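Local coordinates for phosphate ABC transporter, phosphate-binding protein (Clostridium perfringens, PDB 4Q8R) that binds phosphate with high affinity and probably delivers it to an ABC-type importer in the membrane, at residues G40-I45 with A58-K63; V123-G128 with I170-F175; I76-I81 with K203-F208; E23-K28 with K222-F227. One frame throughout, in Å; residues are numbered along the deposited sequence. Where two conformers were deposited one is given.

Contact 1: residues G40-I45 with A58-K63. With ZN (zinc ion), chain F; PO4 (phosphate ion), chain B.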
loop_
_atom_site.group_PDB
_atom_site.type_symbol
_atom_site.label_atom_id
_atom_site.label_comp_id
_atom_site.label_asym_id
_atom_site.label_seq_id
_atom_site.Cartn_x
_atom_site.Cartn_y
_atom_site.Cartn_z
ATOM N N GLY A 40 -1.621 -9.764 -0.276
ATOM C CA GLY A 40 -2.493 -8.729 0.119
ATOM C C GLY A 40 -2.856 -8.719 1.592
ATOM O O GLY A 40 -2.740 -9.760 2.272
ATOM N N SER A 41 -3.232 -7.573 2.108
ATOM C CA SER A 41 -3.416 -7.365 3.520
ATOM C C SER A 41 -4.420 -8.315 4.163
ATOM O O SER A 41 -4.114 -8.907 5.240
ATOM C CB SER A 41 -3.768 -5.966 3.828
ATOM O OG SER A 41 -2.741 -5.034 3.542
ATOM N N SER A 42 -5.634 -8.405 3.599
ATOM C CA SER A 42 -6.633 -9.188 4.282
ATOM C C SER A 42 -6.243 -10.621 4.425
ATOM O O SER A 42 -6.478 -11.227 5.494
ATOM C CB SER A 42 -7.997 -9.031 3.616
ATOM O OG SER A 42 -8.442 -7.681 3.720
ATOM N N ALA A 43 -5.604 -11.194 3.415
ATOM C CA ALA A 43 -5.221 -12.587 3.500
ATOM C C ALA A 43 -4.067 -12.786 4.504
ATOM O O ALA A 43 -3.982 -13.799 5.185
ATOM C CB ALA A 43 -4.845 -13.119 2.150
ATOM N N GLY A 44 -3.149 -11.837 4.556
ATOM C CA GLY A 44 -2.076 -11.996 5.531
ATOM C C GLY A 44 -2.591 -11.866 6.979
ATOM O O GLY A 44 -2.166 -12.599 7.850
ATOM N N ILE A 45 -3.514 -10.959 7.214
ATOM C CA ILE A 45 -4.153 -10.786 8.515
ATOM C C ILE A 45 -4.866 -12.059 8.902
ATOM O O ILE A 45 -4.733 -12.543 10.067
ATOM C CB ILE A 45 -5.113 -9.605 8.565
ATOM C CG1 ILE A 45 -4.358 -8.266 8.435
ATOM C CG2 ILE A 45 -5.919 -9.603 9.834
ATOM C CD1 ILE A 45 -5.233 -7.106 8.058
ATOM N N ALA A 58 0.188 -5.882 7.059
ATOM C CA ALA A 58 -1.002 -5.140 6.596
ATOM C C ALA A 58 -0.660 -3.692 6.270
ATOM O O ALA A 58 0.210 -3.042 6.951
ATOM C CB ALA A 58 -2.033 -5.176 7.632
ATOM N N SER A 59 -1.355 -3.163 5.288
ATOM C CA SER A 59 -1.196 -1.757 4.871
ATOM C C SER A 59 -2.485 -0.978 5.138
ATOM O O SER A 59 -2.797 0.066 4.511
ATOM C CB SER A 59 -0.805 -1.702 3.422
ATOM O OG SER A 59 -1.837 -2.193 2.590
ATOM N N ARG A 60 -3.271 -1.481 6.092
ATOM C CA ARG A 60 -4.437 -0.773 6.635
ATOM C C ARG A 60 -4.506 -1.112 8.119
ATOM O O ARG A 60 -3.840 -2.072 8.559
ATOM C CB ARG A 60 -5.759 -1.222 5.971
ATOM C CG ARG A 60 -6.012 -2.711 6.048
ATOM C CD ARG A 60 -7.477 -2.978 5.866
ATOM N NE ARG A 60 -7.812 -4.371 5.683
ATOM C CZ ARG A 60 -8.065 -5.221 6.656
ATOM N NH1 ARG A 60 -7.987 -4.819 7.933
ATOM N NH2 ARG A 60 -8.447 -6.456 6.352
ATOM N N ASP A 61 -5.282 -0.366 8.874
ATOM C CA ASP A 61 -5.493 -0.756 10.242
ATOM C C ASP A 61 -6.311 -2.066 10.296
ATOM O O ASP A 61 -7.020 -2.408 9.353
ATOM C CB ASP A 61 -6.239 0.301 10.992
ATOM C CG ASP A 61 -6.034 0.188 12.450
ATOM O OD1 ASP A 61 -5.359 -0.754 12.944
ATOM O OD2 ASP A 61 -6.558 1.037 13.124
ATOM N N LEU A 62 -6.240 -2.762 11.412
ATOM C CA LEU A 62 -7.078 -3.957 11.624
ATOM C C LEU A 62 -8.517 -3.561 11.788
ATOM O O LEU A 62 -8.824 -2.469 12.288
ATOM C CB LEU A 62 -6.669 -4.684 12.903
ATOM C CG LEU A 62 -5.296 -5.313 12.941
ATOM C CD1 LEU A 62 -5.144 -6.170 14.187
ATOM C CD2 LEU A 62 -5.130 -6.156 11.677
ATOM N N LYS A 63 -9.397 -4.458 11.386
ATOM C CA LYS A 63 -10.813 -4.334 11.733
ATOM C C LYS A 63 -10.998 -4.843 13.158
ATOM O O LYS A 63 -10.208 -5.648 13.652
ATOM C CB LYS A 63 -11.641 -5.122 10.755
ATOM C CG LYS A 63 -11.479 -4.664 9.282
ATOM C CD LYS A 63 -12.090 -5.694 8.352
ATOM C CE LYS A 63 -11.870 -5.454 6.861
ATOM N NZ LYS A 63 -13.130 -5.077 6.219
HETATM ZN ZN ZN F . -5.002 -0.936 14.923
HETATM P P PO4 B . -2.012 -4.407 -0.182
HETATM O O1 PO4 B . -2.831 -5.042 0.953
HETATM O O2 PO4 B . -1.448 -5.461 -1.110
HETATM O O3 PO4 B . -2.830 -3.329 -0.880
HETATM O O4 PO4 B . -0.829 -3.634 0.491
HETATM O O HOH W 1 -3.951 0.438 14.620
#
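Ile45 sets its CD1 methyl over one face of the Arg60 guanidinium, 3.6 Å from NH1, while the same branch packs against Ala58 CB and Leu62 CD2, the latter 3.7 Å from CD1. A branched aliphatic residue suits a spot that must back a flat cation and still belong to an apolar layer. Arg60 runs extended from CG to NE, bringing its charge from the loop back to the helix. There NH2 donates to Ser42 OG (2.9 Å, 164°) almost in the guanidinium plane, while NH1 bonds Asp61 O and forms a salt bridge to Glu66. Ser41 opens helix 41-50 with its OG beside the backbone N (chi1 -66°), so that Ser41 N and OG both donate to phosphate O1, OG at 2.6 Å. As serine can give and accept at once, Ser41 OG also accepts from Ser59 N (2.9 Å, 160°), and Ser59 OG donates to phosphate O4 at 2.7 Å. Farther along the loop, Asp61 OD1 and Glu73 bind a zinc ion. The contact ties the N-terminus of helix 41-50, aimed at the anion, to the loop between strand 55-58 and helix 64-68, and Leu71 of strand 71-86 packs against Ile45.

Contact 2: residues V123-G128 with I170-F175. With PO4 (phosphate ion), chain B.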
loop_
_atom_site.group_PDB
_atom_site.type_symbol
_atom_site.label_atom_id
_atom_site.label_comp_id
_atom_site.label_asym_id
_atom_site.label_seq_id
_atom_site.Cartn_x
_atom_site.Cartn_y
_atom_site.Cartn_z
ATOM N N VAL A 123 -8.501 1.867 -12.757
ATOM C CA VAL A 123 -7.923 0.660 -12.232
ATOM C C VAL A 123 -8.012 0.647 -10.714
ATOM O O VAL A 123 -7.579 1.578 -10.042
ATOM C CB VAL A 123 -6.450 0.383 -12.713
ATOM C CG1 VAL A 123 -6.023 -1.025 -12.393
ATOM C CG2 VAL A 123 -6.297 0.668 -14.200
ATOM N N SER A 124 -8.550 -0.468 -10.200
ATOM C CA SER A 124 -8.703 -0.717 -8.777
ATOM C C SER A 124 -7.952 -1.977 -8.434
ATOM O O SER A 124 -7.620 -2.809 -9.313
ATOM C CB SER A 124 -10.170 -0.924 -8.346
ATOM O OG SER A 124 -10.885 0.275 -8.473
ATOM N N ARG A 125 -7.583 -2.089 -7.140
ATOM C CA ARG A 125 -7.017 -3.295 -6.621
ATOM C C ARG A 125 -8.169 -4.316 -6.352
ATOM O O ARG A 125 -9.352 -3.942 -6.361
ATOM C CB ARG A 125 -6.261 -3.007 -5.355
ATOM C CG ARG A 125 -4.878 -2.349 -5.598
ATOM C CD ARG A 125 -3.857 -3.311 -6.188
ATOM N NE ARG A 125 -3.689 -4.496 -5.334
ATOM C CZ ARG A 125 -3.091 -4.502 -4.127
ATOM N NH1 ARG A 125 -2.390 -3.442 -3.729
ATOM N NH2 ARG A 125 -3.136 -5.604 -3.383
ATOM N N GLU A 126 -7.782 -5.560 -6.146
ATOM C CA GLU A 126 -8.699 -6.639 -5.777
ATOM C C GLU A 126 -9.251 -6.445 -4.361
ATOM O O GLU A 126 -8.669 -5.783 -3.522
ATOM C CB GLU A 126 -7.986 -7.955 -5.856
ATOM C CG GLU A 126 -7.024 -8.316 -4.710
ATOM C CD GLU A 126 -5.750 -7.500 -4.627
ATOM O OE1 GLU A 126 -5.410 -6.703 -5.551
ATOM O OE2 GLU A 126 -5.047 -7.725 -3.603
ATOM N N ASP A 127 -10.403 -7.054 -4.102
ATOM C CA ASP A 127 -11.011 -7.041 -2.809
ATOM C C ASP A 127 -10.022 -7.643 -1.829
ATOM O O ASP A 127 -9.430 -8.662 -2.119
ATOM C CB ASP A 127 -12.283 -7.949 -2.818
ATOM C CG ASP A 127 -13.340 -7.446 -1.915
ATOM O OD1 ASP A 127 -13.044 -6.467 -1.221
ATOM O OD2 ASP A 127 -14.464 -8.023 -1.898
ATOM N N GLY A 128 -9.889 -7.026 -0.682
ATOM C CA GLY A 128 -8.977 -7.544 0.348
ATOM C C GLY A 128 -7.669 -6.766 0.388
ATOM O O GLY A 128 -6.921 -6.899 1.342
ATOM N N ILE A 170 -5.540 5.107 -14.828
ATOM C CA ILE A 170 -5.269 5.706 -13.555
ATOM C C ILE A 170 -5.372 4.561 -12.530
ATOM O O ILE A 170 -6.294 3.687 -12.611
ATOM C CB ILE A 170 -6.195 6.867 -13.244
ATOM C CG1 ILE A 170 -5.785 7.547 -11.952
ATOM C CG2 ILE A 170 -7.717 6.455 -13.190
ATOM C CD1 ILE A 170 -6.457 8.871 -11.671
ATOM N N GLY A 171 -4.432 4.519 -11.572
ATOM C CA GLY A 171 -4.486 3.529 -10.484
ATOM C C GLY A 171 -3.942 4.133 -9.222
ATOM O O GLY A 171 -3.552 5.277 -9.203
ATOM N N TYR A 172 -3.918 3.338 -8.143
ATOM C CA TYR A 172 -3.364 3.788 -6.873
ATOM C C TYR A 172 -2.415 2.738 -6.348
ATOM O O TYR A 172 -2.597 1.556 -6.504
ATOM C CB TYR A 172 -4.467 4.125 -5.890
ATOM C CG TYR A 172 -5.522 3.022 -5.725
ATOM C CD1 TYR A 172 -5.269 1.871 -4.955
ATOM C CD2 TYR A 172 -6.792 3.155 -6.308
ATOM C CE1 TYR A 172 -6.268 0.909 -4.772
ATOM C CE2 TYR A 172 -7.741 2.171 -6.161
ATOM C CZ TYR A 172 -7.471 1.076 -5.417
ATOM O OH TYR A 172 -8.428 0.100 -5.232
ATOM N N ILE A 173 -1.367 3.216 -5.701
ATOM C CA ILE A 173 -0.289 2.348 -5.296
ATOM C C ILE A 173 0.560 2.996 -4.233
ATOM O O ILE A 173 0.671 4.213 -4.172
ATOM C CB ILE A 173 0.565 2.045 -6.519
ATOM C CG1 ILE A 173 1.407 0.812 -6.343
ATOM C CG2 ILE A 173 1.463 3.254 -6.927
ATOM C CD1 ILE A 173 2.027 0.321 -7.606
ATOM N N SER A 174 1.160 2.191 -3.364
ATOM C CA SER A 174 2.127 2.685 -2.373
ATOM C C SER A 174 3.266 3.491 -3.057
ATOM O O SER A 174 3.750 3.108 -4.123
ATOM C CB SER A 174 2.759 1.484 -1.680
ATOM O OG SER A 174 3.952 1.824 -0.989
ATOM N N PHE A 175 3.709 4.540 -2.385
ATOM C CA PHE A 175 4.835 5.335 -2.842
ATOM C C PHE A 175 6.065 4.434 -3.079
ATOM O O PHE A 175 6.966 4.790 -3.893
ATOM C CB PHE A 175 5.238 6.318 -1.765
ATOM C CG PHE A 175 4.378 7.542 -1.614
ATOM C CD1 PHE A 175 3.147 7.734 -2.274
ATOM C CD2 PHE A 175 4.833 8.587 -0.731
ATOM C CE1 PHE A 175 2.434 8.876 -2.069
ATOM C CE2 PHE A 175 4.132 9.746 -0.579
ATOM C CZ PHE A 175 2.884 9.888 -1.232
HETATM P P PO4 B . -2.012 -4.407 -0.182
HETATM O O1 PO4 B . -2.831 -5.042 0.953
HETATM O O2 PO4 B . -1.448 -5.461 -1.110
HETATM O O3 PO4 B . -2.830 -3.329 -0.880
HETATM O O4 PO4 B . -0.829 -3.634 0.491
HETATM O O HOH W 2 -10.996 0.973 -5.594
HETATM O O HOH W 3 -2.021 -0.778 -4.913
#
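The Tyr172 ring and the Arg125 guanidinium are the two flat groups of this contact, their planes 36° apart. The ring is approached obliquely by Arg125 N, Ser124 CA and Val123 O, its CE1 lies 3.6 Å from Arg125 CG, and Phe135 stacks on it. The guanidinium is used round its edge. NE and NH2 grip Glu126 side-on, one carboxylate oxygen each, in a salt bridge; NH2 also donates to phosphate O2 at 2.8 Å, and NH1 reaches phosphate O3 through a weak bond. With its chain bent at both chi2 and chi3, Arg125 curls so that its NH1/NH2 edge is turned to the anion, and Glu126, itself bonded to Gly155 N, fixes the rotation of the group. Arginine fits because its planar fan of donors can serve a carboxylate and a phosphate together. Placed where strand 121-125 gives way to a loop, it supplies cationic donors to the anion site, consistent with the protein's role in binding phosphate.

The strands run parallel, 30° apart, and pair where Val123 N donates to Ile170 O at 2.9 Å. Gly171 passes close to Val123 O. Beyond this point the backbones part, and Tyr172 spans the gap: its OH accepts from Arg125 N (3.0 Å, 166°) and holds a water 2.7 Å away. A second water accepts a hydrogen bond from Arg125 NH1 and donates one to Tyr172 O. Strand 121-125 lies between strands 169-174 and 151-153, with helix 156-164 against Val123 and helix 130-139 against Tyr172 and Arg125.

Contact 3: residues I76-I81 with K203-F208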
loop_
_atom_site.group_PDB
_atom_site.type_symbol
_atom_site.label_atom_id
_atom_site.label_comp_id
_atom_site.label_asym_id
_atom_site.label_seq_id
_atom_site.Cartn_x
_atom_site.Cartn_y
_atom_site.Cartn_z
ATOM N N ILE A 76 5.215 -0.347 11.747
ATOM C CA ILE A 76 6.620 -0.342 11.277
ATOM C C ILE A 76 7.042 0.788 10.322
ATOM O O ILE A 76 8.236 1.052 10.156
ATOM C CB ILE A 76 7.045 -1.667 10.635
ATOM C CG1 ILE A 76 6.175 -2.000 9.419
ATOM C CG2 ILE A 76 6.961 -2.812 11.621
ATOM C CD1 ILE A 76 6.649 -3.243 8.643
ATOM N N ALA A 77 6.052 1.462 9.758
ATOM C CA ALA A 77 6.216 2.574 8.795
ATOM C C ALA A 77 4.861 3.238 8.589
ATOM O O ALA A 77 3.813 2.659 8.943
ATOM C CB ALA A 77 6.780 2.110 7.469
ATOM N N TYR A 78 4.892 4.445 8.026
ATOM C CA TYR A 78 3.690 5.024 7.404
ATOM C C TYR A 78 3.989 5.095 5.918
ATOM O O TYR A 78 5.157 5.089 5.504
ATOM C CB TYR A 78 3.305 6.348 8.075
ATOM C CG TYR A 78 1.898 6.519 8.439
ATOM C CD1 TYR A 78 1.352 5.912 9.587
ATOM C CD2 TYR A 78 1.039 7.316 7.611
ATOM C CE1 TYR A 78 -0.012 6.089 9.885
ATOM C CE2 TYR A 78 -0.306 7.498 7.901
ATOM C CZ TYR A 78 -0.842 6.884 9.024
ATOM O OH TYR A 78 -2.196 7.055 9.264
ATOM N N ASP A 79 2.938 5.106 5.110
ATOM C CA ASP A 79 3.046 4.977 3.680
ATOM C C ASP A 79 2.001 5.862 2.974
ATOM O O ASP A 79 0.793 5.796 3.280
ATOM C CB ASP A 79 2.827 3.527 3.256
ATOM C CG ASP A 79 2.920 3.309 1.755
ATOM O OD1 ASP A 79 3.933 3.620 1.106
ATOM O OD2 ASP A 79 1.992 2.737 1.186
ATOM N N GLY A 80 2.454 6.645 2.008
ATOM C CA GLY A 80 1.580 7.374 1.146
ATOM C C GLY A 80 1.036 6.495 0.048
ATOM O O GLY A 80 1.667 5.515 -0.380
ATOM N N ILE A 81 -0.167 6.834 -0.392
ATOM C CA ILE A 81 -0.751 6.164 -1.554
ATOM C C ILE A 81 -0.768 7.245 -2.680
ATOM O O ILE A 81 -1.400 8.314 -2.549
ATOM C CB ILE A 81 -2.161 5.684 -1.315
ATOM C CG1 ILE A 81 -2.183 4.629 -0.160
ATOM C CG2 ILE A 81 -2.768 5.116 -2.611
ATOM C CD1 ILE A 81 -3.548 4.237 0.265
ATOM N N LYS A 203 -2.737 13.910 1.747
ATOM C CA LYS A 203 -3.794 13.418 2.557
ATOM C C LYS A 203 -4.008 11.920 2.440
ATOM O O LYS A 203 -4.735 11.337 3.250
ATOM C CB LYS A 203 -5.098 14.180 2.173
ATOM C CG LYS A 203 -5.172 15.657 2.601
ATOM C CD LYS A 203 -4.897 15.839 4.098
ATOM C CE LYS A 203 -4.863 17.308 4.483
ATOM N NZ LYS A 203 -4.149 17.519 5.769
ATOM N N VAL A 204 -3.411 11.271 1.452
ATOM C CA VAL A 204 -3.708 9.870 1.234
ATOM C C VAL A 204 -2.549 9.021 1.765
ATOM O O VAL A 204 -1.495 8.854 1.123
ATOM C CB VAL A 204 -3.998 9.534 -0.239
ATOM C CG1 VAL A 204 -4.838 8.245 -0.314
ATOM C CG2 VAL A 204 -4.780 10.651 -0.958
ATOM N N SER A 205 -2.756 8.451 2.947
ATOM C CA SER A 205 -1.708 7.700 3.611
ATOM C C SER A 205 -2.286 6.713 4.609
ATOM O O SER A 205 -3.450 6.827 4.979
ATOM C CB SER A 205 -0.747 8.691 4.311
ATOM O OG SER A 205 -1.358 9.360 5.378
ATOM N N ARG A 206 -1.459 5.789 5.085
ATOM C CA ARG A 206 -1.939 4.707 5.920
ATOM C C ARG A 206 -0.735 4.041 6.636
ATOM O O ARG A 206 0.424 4.237 6.216
ATOM C CB ARG A 206 -2.785 3.688 5.115
ATOM C CG ARG A 206 -2.327 3.437 3.701
ATOM C CD ARG A 206 -1.009 2.648 3.702
ATOM N NE ARG A 206 -0.490 2.367 2.380
ATOM C CZ ARG A 206 -0.977 1.463 1.551
ATOM N NH1 ARG A 206 -0.408 1.308 0.391
ATOM N NH2 ARG A 206 -2.079 0.740 1.882
ATOM N N PRO A 207 -0.989 3.342 7.747
ATOM C CA PRO A 207 0.135 2.615 8.395
ATOM C C PRO A 207 0.506 1.323 7.678
ATOM O O PRO A 207 -0.317 0.687 6.988
ATOM C CB PRO A 207 -0.440 2.266 9.779
ATOM C CG PRO A 207 -1.937 2.033 9.493
ATOM C CD PRO A 207 -2.249 3.167 8.491
ATOM N N PHE A 208 1.744 0.901 7.904
ATOM C CA PHE A 208 2.211 -0.463 7.713
ATOM C C PHE A 208 2.270 -1.105 9.078
ATOM O O PHE A 208 2.896 -0.534 9.992
ATOM C CB PHE A 208 3.562 -0.531 7.043
ATOM C CG PHE A 208 3.590 -0.234 5.555
ATOM C CD1 PHE A 208 2.438 0.056 4.780
ATOM C CD2 PHE A 208 4.816 -0.300 4.872
ATOM C CE1 PHE A 208 2.542 0.275 3.417
ATOM C CE2 PHE A 208 4.898 -0.118 3.521
ATOM C CZ PHE A 208 3.758 0.176 2.776
#
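Asp79 and Phe208 fit closely across an antiparallel strand pair at the heart of the mixed sheet, strand 71-86 beside strand 205-213, at 154°. The great length of strand 71-86, which goes on to pair with strands 169-174 and 182-187, is consistent with the connection between lobes known from the substrate-binding proteins of ABC transporters. On the face carrying Ala77, Asp79, Arg206 and Phe208, small groups make hollows for large ones. The Phe208 ring lies beside the Ala77 methyl and beneath Asp79 CB, which sits over the ring face 3.3 Å from CE1. Ile81 crosses Arg206 at about a right angle, CG1 over the guanidinium face and CD1 3.7 Å from Arg206 CG.

On the other face the bump is Tyr78. Its chi1 of -133° departs from a staggered torsion and swings the ring across to the partner strand, where it covers the peptide of Arg206 O and Pro207 N. Arg206 O is 3.4 Å from Tyr78 CD2, Pro207 CB packs 3.8 Å from Tyr78 CE1, and Ser205 OG meets the ring edge. Pro207 suits a non-hydrogen-bonded pair, since it has no N-H to give. Gly80 brings the chains close, its CA 4.1 Å from Ser205 CA.

Arg206 also ties Ser59 O to this sheet through NH2, and the buried charge is met by Asp79, whose OD1 is bonded to Ser174 OG. Asp79 OD2 takes two bonds, from Arg206 NE at 2.8 Å on its anti lone pair and from Arg206 NH1 at 2.9 Å.

Contact 4: residues E23-K28 with K222-F227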
loop_
_atom_site.group_PDB
_atom_site.type_symbol
_atom_site.label_atom_id
_atom_site.label_comp_id
_atom_site.label_asym_id
_atom_site.label_seq_id
_atom_site.Cartn_x
_atom_site.Cartn_y
_atom_site.Cartn_z
ATOM N N GLU A 23 16.809 -9.013 4.249
ATOM C CA GLU A 23 18.159 -9.269 3.765
ATOM C C GLU A 23 19.139 -8.628 4.718
ATOM O O GLU A 23 20.248 -9.150 4.949
ATOM C CB GLU A 23 18.365 -8.743 2.342
ATOM C CG GLU A 23 17.498 -9.432 1.264
ATOM C CD GLU A 23 17.376 -10.978 1.350
ATOM O OE1 GLU A 23 16.322 -11.612 0.973
ATOM O OE2 GLU A 23 18.317 -11.613 1.767
ATOM N N ALA A 24 18.782 -7.481 5.246
ATOM C CA ALA A 24 19.715 -6.783 6.159
ATOM C C ALA A 24 19.807 -7.561 7.480
ATOM O O ALA A 24 20.891 -7.671 8.080
ATOM C CB ALA A 24 19.303 -5.359 6.376
ATOM N N PHE A 25 18.669 -8.044 7.971
ATOM C CA PHE A 25 18.622 -8.840 9.175
ATOM C C PHE A 25 19.453 -10.133 9.079
ATOM O O PHE A 25 19.995 -10.622 10.140
ATOM C CB PHE A 25 17.146 -9.168 9.477
ATOM C CG PHE A 25 16.921 -9.863 10.779
ATOM C CD1 PHE A 25 17.176 -9.203 12.000
ATOM C CD2 PHE A 25 16.381 -11.160 10.805
ATOM C CE1 PHE A 25 16.927 -9.854 13.219
ATOM C CE2 PHE A 25 16.122 -11.802 12.007
ATOM C CZ PHE A 25 16.390 -11.151 13.217
ATOM N N LYS A 26 19.587 -10.687 7.866
ATOM C CA LYS A 26 20.361 -11.904 7.637
ATOM C C LYS A 26 21.801 -11.689 8.068
ATOM O O LYS A 26 22.463 -12.636 8.521
ATOM C CB LYS A 26 20.306 -12.370 6.168
ATOM C CG LYS A 26 20.820 -13.778 5.935
ATOM C CD LYS A 26 19.908 -14.852 6.517
ATOM C CE LYS A 26 20.423 -16.254 6.279
ATOM N NZ LYS A 26 19.465 -17.289 6.806
ATOM N N THR A 27 22.295 -10.480 7.941
ATOM C CA THR A 27 23.644 -10.222 8.388
ATOM C C THR A 27 23.756 -10.149 9.940
ATOM O O THR A 27 24.838 -10.432 10.496
ATOM C CB THR A 27 24.271 -8.966 7.745
ATOM O OG1 THR A 27 23.560 -7.802 8.172
ATOM C CG2 THR A 27 24.249 -9.083 6.219
ATOM N N LYS A 28 22.659 -9.760 10.601
ATOM C CA LYS A 28 22.608 -9.687 12.063
ATOM C C LYS A 28 22.400 -11.060 12.695
ATOM O O LYS A 28 23.108 -11.393 13.658
ATOM C CB LYS A 28 21.531 -8.714 12.555
ATOM C CG LYS A 28 21.666 -7.296 12.019
ATOM C CD LYS A 28 22.525 -6.425 12.934
ATOM C CE LYS A 28 22.869 -5.086 12.293
ATOM N NZ LYS A 28 23.892 -5.247 11.215
ATOM N N LYS A 222 10.290 -11.927 17.120
ATOM C CA LYS A 222 10.371 -10.714 17.950
ATOM C C LYS A 222 11.657 -9.964 17.603
ATOM O O LYS A 222 11.656 -8.725 17.469
ATOM C CB LYS A 222 10.303 -11.049 19.451
ATOM C CG LYS A 222 10.071 -9.819 20.355
ATOM C CD LYS A 222 10.557 -9.998 21.791
ATOM C CE LYS A 222 10.918 -8.672 22.458
ATOM N NZ LYS A 222 12.017 -8.918 23.420
ATOM N N SER A 223 12.743 -10.725 17.434
ATOM C CA SER A 223 14.025 -10.144 16.971
ATOM C C SER A 223 13.951 -9.405 15.688
ATOM O O SER A 223 14.532 -8.322 15.542
ATOM C CB SER A 223 15.091 -11.240 16.751
ATOM O OG SER A 223 15.723 -11.328 17.907
ATOM N N PHE A 224 13.284 -10.023 14.731
ATOM C CA PHE A 224 13.081 -9.385 13.441
ATOM C C PHE A 224 12.284 -8.085 13.551
ATOM O O PHE A 224 12.682 -7.101 12.962
ATOM C CB PHE A 224 12.477 -10.377 12.447
ATOM C CG PHE A 224 12.335 -9.845 11.060
ATOM C CD1 PHE A 224 13.420 -9.228 10.416
ATOM C CD2 PHE A 224 11.137 -9.957 10.384
ATOM C CE1 PHE A 224 13.308 -8.701 9.120
ATOM C CE2 PHE A 224 11.011 -9.477 9.119
ATOM C CZ PHE A 224 12.066 -8.810 8.475
ATOM N N ILE A 225 11.160 -8.073 14.286
ATOM C CA ILE A 225 10.353 -6.872 14.412
ATOM C C ILE A 225 11.192 -5.775 15.114
ATOM O O ILE A 225 11.138 -4.601 14.759
ATOM C CB ILE A 225 9.122 -7.175 15.218
ATOM C CG1 ILE A 225 8.179 -8.083 14.371
ATOM C CG2 ILE A 225 8.438 -5.893 15.640
ATOM C CD1 ILE A 225 6.936 -8.549 15.090
ATOM N N ASP A 226 11.931 -6.151 16.157
ATOM C CA ASP A 226 12.792 -5.189 16.867
ATOM C C ASP A 226 13.838 -4.615 15.912
ATOM O O ASP A 226 14.175 -3.418 15.983
ATOM C CB ASP A 226 13.417 -5.851 18.114
ATOM C CG ASP A 226 12.399 -6.032 19.279
ATOM O OD1 ASP A 226 11.302 -5.403 19.295
ATOM O OD2 ASP A 226 12.702 -6.844 20.183
ATOM N N PHE A 227 14.340 -5.444 14.997
ATOM C CA PHE A 227 15.299 -4.938 14.023
ATOM C C PHE A 227 14.659 -3.912 13.092
ATOM O O PHE A 227 15.237 -2.915 12.756
ATOM C CB PHE A 227 15.860 -6.045 13.195
ATOM C CG PHE A 227 16.703 -5.559 12.082
ATOM C CD1 PHE A 227 17.998 -5.132 12.334
ATOM C CD2 PHE A 227 16.209 -5.487 10.771
ATOM C CE1 PHE A 227 18.794 -4.690 11.290
ATOM C CE2 PHE A 227 16.996 -5.023 9.734
ATOM C CZ PHE A 227 18.290 -4.622 9.983
#
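Ala24 begins the contact with its methyl 3.8 Å from Phe227 CZ; so small a side chain lets the phenyl tip come near the helix backbone.

With CG anti to the backbone N, the ring of Phe25 projects to the second helix and packs against both Phe224 and Phe227. Phe224 CD1 stands over one face, 3.6 Å from Phe25 CD2, and Phe224 CA adds a CH-pi contact 4.0 Å from the centroid of the Phe25 ring. Phe25 CD1 touches Phe227 CB at 3.6 Å, while Phe25 CB in turn lies over a face of the Phe227 ring. The planes of Phe25 and Phe224 are inclined by 53°, those of Phe25 and Phe227 by 49°, and the three rings form an aromatic cluster with obliquely set planes. Ser223, one position before Phe224, adds its small CB, 3.8 Å from Phe25 CZ, and its carbonyl oxygen near CE1.

Helix 15-28 joins the adjacent parallel strands 6-10 and 34-38 as the connection of a beta-alpha-beta crossover, and helix 219-229 meets it at 116°. Bulky phenyls hold the two short axes 10.6 Å apart. Glu21 and Met18, about one and two turns before Phe25, carry the packing on toward Phe224, and helix 231-239 covers Ala24 with Glu232 and Ile236.

Thr27 folds its hydroxyl back onto its own helix, where Ala24 O accepts from both Thr27 N and OG1. Lys28 closes the segment at the exposed margin. Its aliphatic part crosses Phe227 nearly at a right angle, CG 3.9 Å from CE1, while its NZ forms a long, weak ion pair with Glu232.

How the contacts relate
Contacts 1, 2 and 3 are buried, whereas contact 4 lies out at about 22 Å from the chain centre and is partly open. Contacts 1 and 2 share the phosphate from different sides, a helix start and hydroxyls in one, an arginine in the other, and Ser42 OG meets Gly128 O between them. Contact 3 stands behind both: Arg206 NH2 reaches Ser59 O of contact 1, and Asp79 OD1 meets Ser174 OG of contact 2, whose strand neighbours 71-86 in the sheet. Hydrogen bonds and charged groups mark these three, alongside apolar contacts, with backbone pairing most extensive in contact 3. Contact 4 has no hydrogen bond between its two segments and relies on aromatic rings, its chain loop enclosing the other three.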